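Local atomic coordinates of malonyl CoA-acyl carrier protein transacylase (Burkholderia pseudomallei, PDB entry 3G87), a protein that probably transfers the malonyl group from malonyl-CoA to the holo acyl carrier protein, releasing free coenzyme A. Residues A[69-77]-A[270-278]. Residues are numbered along the deposited sequence; the frame is centred on the assembly and turned at random.
Sequences VNALTYYAK and EFTELGHGD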
ATOM      1  N   VAL A  69       3.485  -4.722  11.691  1.00 15.69           N
ATOM      2  CA  VAL A  69       3.994  -5.986  11.202  1.00 14.28           C
ATOM      3  C   VAL A  69       5.033  -5.789  10.097  1.00 15.35           C
ATOM      4  O   VAL A  69       6.140  -6.411  10.142  1.00 15.48           O
ATOM      5  CB  VAL A  69       2.881  -6.969  10.879  1.00 14.53           C
ATOM      6  CG1 VAL A  69       3.446  -8.239  10.235  1.00 13.68           C
ATOM      7  CG2 VAL A  69       2.085  -7.323  12.237  1.00 13.94           C
ATOM      8  N   ASN A  70       4.751  -4.915   9.140  1.00 14.57           N
ATOM      9  CA  ASN A  70       5.748  -4.662   8.122  1.00 15.03           C
ATOM     10  C   ASN A  70       7.044  -4.182   8.782  1.00 15.66           C
ATOM     11  O   ASN A  70       8.123  -4.647   8.443  1.00 16.92           O
ATOM     12  CB  ASN A  70       5.259  -3.594   7.137  1.00 14.51           C
ATOM     13  CG  ASN A  70       4.164  -4.080   6.237  1.00 14.99           C
ATOM     14  OD1 ASN A  70       3.756  -5.263   6.263  1.00 14.96           O
ATOM     15  ND2 ASN A  70       3.656  -3.164   5.411  1.00 16.32           N
ATOM     16  N   ALA A  71       6.960  -3.217   9.686  1.00 15.40           N
ATOM     17  CA  ALA A  71       8.158  -2.704  10.361  1.00 16.01           C
ATOM     18  C   ALA A  71       8.964  -3.763  11.105  1.00 16.94           C
ATOM     19  O   ALA A  71      10.179  -3.819  11.006  1.00 18.22           O
ATOM     20  CB  ALA A  71       7.757  -1.611  11.346  1.00 15.85           C
ATOM     21  N   LEU A  72       8.301  -4.569  11.911  1.00 17.36           N
ATOM     22  CA  LEU A  72       9.004  -5.537  12.727  1.00 17.43           C
ATOM     23  C   LEU A  72       9.703  -6.556  11.846  1.00 18.02           C
ATOM     24  O   LEU A  72      10.887  -6.859  12.060  1.00 19.27           O
ATOM     25  CB  LEU A  72       8.011  -6.194  13.682  1.00 17.35           C
ATOM     26  CG  LEU A  72       7.982  -5.582  15.108  1.00 16.79           C
ATOM     27  CD1 LEU A  72       8.078  -4.044  15.179  1.00 17.98           C
ATOM     28  CD2 LEU A  72       6.770  -6.070  15.864  1.00 12.79           C
ATOM     29  N   THR A  73       8.992  -7.036  10.826  1.00 18.02           N
ATOM     30  CA  THR A  73       9.566  -7.912   9.814  1.00 18.67           C
ATOM     31  C   THR A  73      10.785  -7.255   9.190  1.00 18.50           C
ATOM     32  O   THR A  73      11.825  -7.903   9.067  1.00 19.68           O
ATOM     33  CB  THR A  73       8.589  -8.181   8.724  1.00 18.03           C
ATOM     34  OG1 THR A  73       7.394  -8.650   9.315  1.00 20.16           O
ATOM     35  CG2 THR A  73       9.116  -9.267   7.815  1.00 19.87           C
ATOM     36  N   TYR A  74      10.672  -5.975   8.844  1.00 17.70           N
ATOM     37  CA  TYR A  74      11.809  -5.234   8.313  1.00 18.18           C
ATOM     38  C   TYR A  74      13.017  -5.193   9.296  1.00 18.48           C
ATOM     39  O   TYR A  74      14.146  -5.496   8.913  1.00 19.07           O
ATOM     40  CB  TYR A  74      11.343  -3.863   7.910  1.00 17.39           C
ATOM     41  CG  TYR A  74      12.450  -2.846   7.765  1.00 19.16           C
ATOM     42  CD1 TYR A  74      13.276  -2.810   6.612  1.00 15.73           C
ATOM     43  CD2 TYR A  74      12.662  -1.878   8.773  1.00 15.04           C
ATOM     44  CE1 TYR A  74      14.324  -1.858   6.525  1.00 16.70           C
ATOM     45  CE2 TYR A  74      13.681  -0.959   8.668  1.00 14.69           C
ATOM     46  CZ  TYR A  74      14.486  -0.949   7.566  1.00 16.29           C
ATOM     47  OH  TYR A  74      15.454  -0.020   7.516  1.00 19.39           O
ATOM     48  N   TYR A  75      12.784  -4.828  10.558  1.00 18.16           N
ATOM     49  CA  TYR A  75      13.838  -4.931  11.578  1.00 17.91           C
ATOM     50  C   TYR A  75      14.389  -6.348  11.774  1.00 18.07           C
ATOM     51  O   TYR A  75      15.593  -6.505  11.856  1.00 17.94           O
ATOM     52  CB  TYR A  75      13.388  -4.379  12.910  1.00 17.70           C
ATOM     53  CG  TYR A  75      12.981  -2.911  12.889  1.00 17.25           C
ATOM     54  CD1 TYR A  75      13.826  -1.903  12.343  1.00 17.34           C
ATOM     55  CD2 TYR A  75      11.745  -2.529  13.405  1.00 14.41           C
ATOM     56  CE1 TYR A  75      13.431  -0.580  12.330  1.00 16.71           C
ATOM     57  CE2 TYR A  75      11.350  -1.203  13.372  1.00 16.47           C
ATOM     58  CZ  TYR A  75      12.193  -0.246  12.870  1.00 16.53           C
ATOM     59  OH  TYR A  75      11.748   1.056  12.909  1.00 22.15           O
ATOM     60  N   ALA A  76      13.539  -7.371  11.794  1.00 17.82           N
ATOM     61  CA  ALA A  76      14.075  -8.732  11.852  1.00 19.38           C
ATOM     62  C   ALA A  76      15.014  -8.996  10.655  1.00 19.86           C
ATOM     63  O   ALA A  76      16.121  -9.475  10.799  1.00 20.39           O
ATOM     64  CB  ALA A  76      12.930  -9.828  11.913  1.00 18.36           C
ATOM     65  N   LYS A  77      14.530  -8.708   9.460  1.00 20.93           N
ATOM     66  CA  LYS A  77      15.315  -8.886   8.288  1.00 21.06           C
ATOM     67  C   LYS A  77      16.649  -8.150   8.379  1.00 21.37           C
ATOM     68  O   LYS A  77      17.673  -8.716   8.037  1.00 22.54           O
ATOM     69  CB  LYS A  77      14.532  -8.401   7.091  1.00 20.73           C
ATOM     70  CG  LYS A  77      15.310  -8.466   5.786  1.00 21.46           C
ATOM     71  CD  LYS A  77      15.335  -9.893   5.323  1.00 21.75           C
ATOM     72  CE  LYS A  77      16.072 -10.000   4.026  1.00 22.57           C
ATOM     73  NZ  LYS A  77      16.026 -11.454   3.667  1.00 25.84           N
ATOM     74  N   GLU A 270      16.603  -7.640  -7.482  1.00 18.70           N
ATOM     75  CA  GLU A 270      15.663  -8.516  -6.773  1.00 18.37           C
ATOM     76  C   GLU A 270      14.740  -7.689  -5.850  1.00 16.61           C
ATOM     77  O   GLU A 270      15.052  -6.544  -5.522  1.00 16.21           O
ATOM     78  CB  GLU A 270      16.431  -9.555  -5.962  1.00 17.05           C
ATOM     79  CG  GLU A 270      17.298  -8.921  -4.907  1.00 20.12           C
ATOM     80  CD  GLU A 270      17.830  -9.908  -3.883  1.00 26.01           C
ATOM     81  OE1 GLU A 270      17.115 -10.858  -3.491  1.00 29.77           O
ATOM     82  OE2 GLU A 270      18.968  -9.703  -3.440  1.00 29.28           O
ATOM     83  N   PHE A 271      13.653  -8.312  -5.410  1.00 16.36           N
ATOM     84  CA  PHE A 271      12.572  -7.700  -4.634  1.00 16.46           C
ATOM     85  C   PHE A 271      12.252  -8.506  -3.387  1.00 17.73           C
ATOM     86  O   PHE A 271      11.861  -9.685  -3.426  1.00 19.02           O
ATOM     87  CB  PHE A 271      11.310  -7.523  -5.502  1.00 14.43           C
ATOM     88  CG  PHE A 271      11.537  -6.613  -6.690  1.00 15.37           C
ATOM     89  CD1 PHE A 271      11.295  -5.245  -6.605  1.00 11.49           C
ATOM     90  CD2 PHE A 271      12.030  -7.130  -7.900  1.00 14.31           C
ATOM     91  CE1 PHE A 271      11.564  -4.437  -7.704  1.00 10.48           C
ATOM     92  CE2 PHE A 271      12.302  -6.321  -8.969  1.00  9.37           C
ATOM     93  CZ  PHE A 271      12.050  -4.979  -8.861  1.00 12.29           C
ATOM     94  N   THR A 272      12.422  -7.885  -2.245  1.00 18.73           N
ATOM     95  CA  THR A 272      12.221  -8.625  -1.037  1.00 18.47           C
ATOM     96  C   THR A 272      10.977  -8.070  -0.350  1.00 17.90           C
ATOM     97  O   THR A 272      10.996  -6.918   0.078  1.00 17.04           O
ATOM     98  CB  THR A 272      13.408  -8.470  -0.134  1.00 19.92           C
ATOM     99  OG1 THR A 272      14.625  -8.768  -0.861  1.00 22.00           O
ATOM    100  CG2 THR A 272      13.236  -9.393   1.140  1.00 21.40           C
ATOM    101  N   GLU A 273       9.932  -8.896  -0.237  1.00 15.60           N
ATOM    102  CA  GLU A 273       8.714  -8.486   0.405  1.00 15.81           C
ATOM    103  C   GLU A 273       8.872  -8.604   1.882  1.00 17.16           C
ATOM    104  O   GLU A 273       9.143  -9.721   2.415  1.00 16.45           O
ATOM    105  CB  GLU A 273       7.518  -9.337  -0.039  1.00 15.48           C
ATOM    106  CG  GLU A 273       6.151  -8.854   0.464  1.00 12.98           C
ATOM    107  CD  GLU A 273       4.998  -9.434  -0.363  1.00 17.81           C
ATOM    108  OE1 GLU A 273       5.261 -10.365  -1.169  1.00 19.86           O
ATOM    109  OE2 GLU A 273       3.831  -8.981  -0.246  1.00 15.22           O
ATOM    110  N   LEU A 274       8.708  -7.461   2.561  1.00 16.23           N
ATOM    111  CA  LEU A 274       8.828  -7.469   4.010  1.00 16.02           C
ATOM    112  C   LEU A 274       7.477  -7.215   4.733  1.00 16.58           C
ATOM    113  O   LEU A 274       7.010  -6.086   4.852  1.00 15.57           O
ATOM    114  CB  LEU A 274       9.921  -6.495   4.422  1.00 15.46           C
ATOM    115  CG  LEU A 274      11.267  -7.040   3.920  1.00 15.22           C
ATOM    116  CD1 LEU A 274      12.408  -6.027   4.069  1.00 11.93           C
ATOM    117  CD2 LEU A 274      11.656  -8.330   4.657  1.00 16.76           C
ATOM    118  N   GLY A 275       6.861  -8.274   5.206  1.00 16.72           N
ATOM    119  CA  GLY A 275       5.577  -8.160   5.882  1.00 18.73           C
ATOM    120  C   GLY A 275       4.825  -9.453   5.727  1.00 19.92           C
ATOM    121  O   GLY A 275       5.389 -10.408   5.185  1.00 20.03           O
ATOM    122  N   HIS A 276       3.571  -9.513   6.165  1.00 19.94           N
ATOM    123  CA  HIS A 276       2.871 -10.809   6.144  1.00 21.99           C
ATOM    124  C   HIS A 276       2.405 -11.112   4.721  1.00 22.17           C
ATOM    125  O   HIS A 276       1.915 -10.227   4.016  1.00 22.94           O
ATOM    126  CB  HIS A 276       1.666 -10.836   7.137  1.00 21.78           C
ATOM    127  CG  HIS A 276       0.809 -12.075   7.045  1.00 25.77           C
ATOM    128  ND1 HIS A 276       1.139 -13.278   7.658  1.00 23.84           N
ATOM    129  CD2 HIS A 276      -0.368 -12.301   6.400  1.00 28.80           C
ATOM    130  CE1 HIS A 276       0.204 -14.176   7.401  1.00 21.40           C
ATOM    131  NE2 HIS A 276      -0.723 -13.614   6.645  1.00 24.97           N
ATOM    132  N   GLY A 277       2.565 -12.359   4.300  1.00 22.06           N
ATOM    133  CA  GLY A 277       2.031 -12.840   3.012  1.00 22.32           C
ATOM    134  C   GLY A 277       2.993 -12.642   1.854  1.00 22.61           C
ATOM    135  O   GLY A 277       4.103 -12.118   2.037  1.00 22.22           O
ATOM    136  N   ASP A 278       2.558 -13.036   0.660  1.00 22.65           N
ATOM    137  CA  ASP A 278       3.359 -12.871  -0.563  1.00 23.61           C
ATOM    138  C   ASP A 278       2.607 -12.081  -1.660  1.00 22.25           C
ATOM    139  O   ASP A 278       2.836 -12.281  -2.860  1.00 20.87           O
ATOM    140  CB  ASP A 278       3.802 -14.242  -1.083  1.00 24.39           C
ATOM    141  CG  ASP A 278       2.628 -15.069  -1.536  1.00 29.40           C
ATOM    142  OD1 ASP A 278       1.509 -14.742  -1.067  1.00 33.55           O
ATOM    143  OD2 ASP A 278       2.782 -16.008  -2.381  1.00 35.43           O
TER
HETATM  144  O   HOH W   1       2.308  -7.263   7.458  1.00 22.71           O
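Side-chain packing joins one flank of helix 59-81 to the C-terminal end of edge strand 269-273 and the loop after it, with no direct hydrogen bond between them. Leu-274 carries most of the apolar contact. Its CD2 lies 3.8 Å from Lys-77 CB, the two side chains crossing at about a right angle, while its CD1 meets the ring edge of Tyr-74 at CD1, 4.2 Å away. The Lys-77 chain bends at chi2 (77°), carrying CE to within 4.1 Å of Thr-272 CG2. One turn back, the methyl CG2 of Thr-73 sits 3.6 Å from Gly-275 N; Thr-73 OG1 bonds back to Val-69 O, above its carbonyl plane, which leaves CG2 facing the Leu-274/Gly-275 peptide. Gly-275 has an extended backbone at positive phi (153°), and without a side chain it lets Asn-70 OD1 come within 3.4 Å of its CA. A water links the two segments, donating to Asn-70 OD1 (2.7 Å) and accepting from His-276 N (2.9 Å). Asn-70 ND2 donates to Pro-12 O and Asn-97 OD1, which with the water fixes the amide's rotation. Strand 269-273 runs parallel to strand 6-11, and Asn-70 touches residues of a probable GxSxG nucleophile elbow, consistent with the alpha/beta core of the acyltransferase fold.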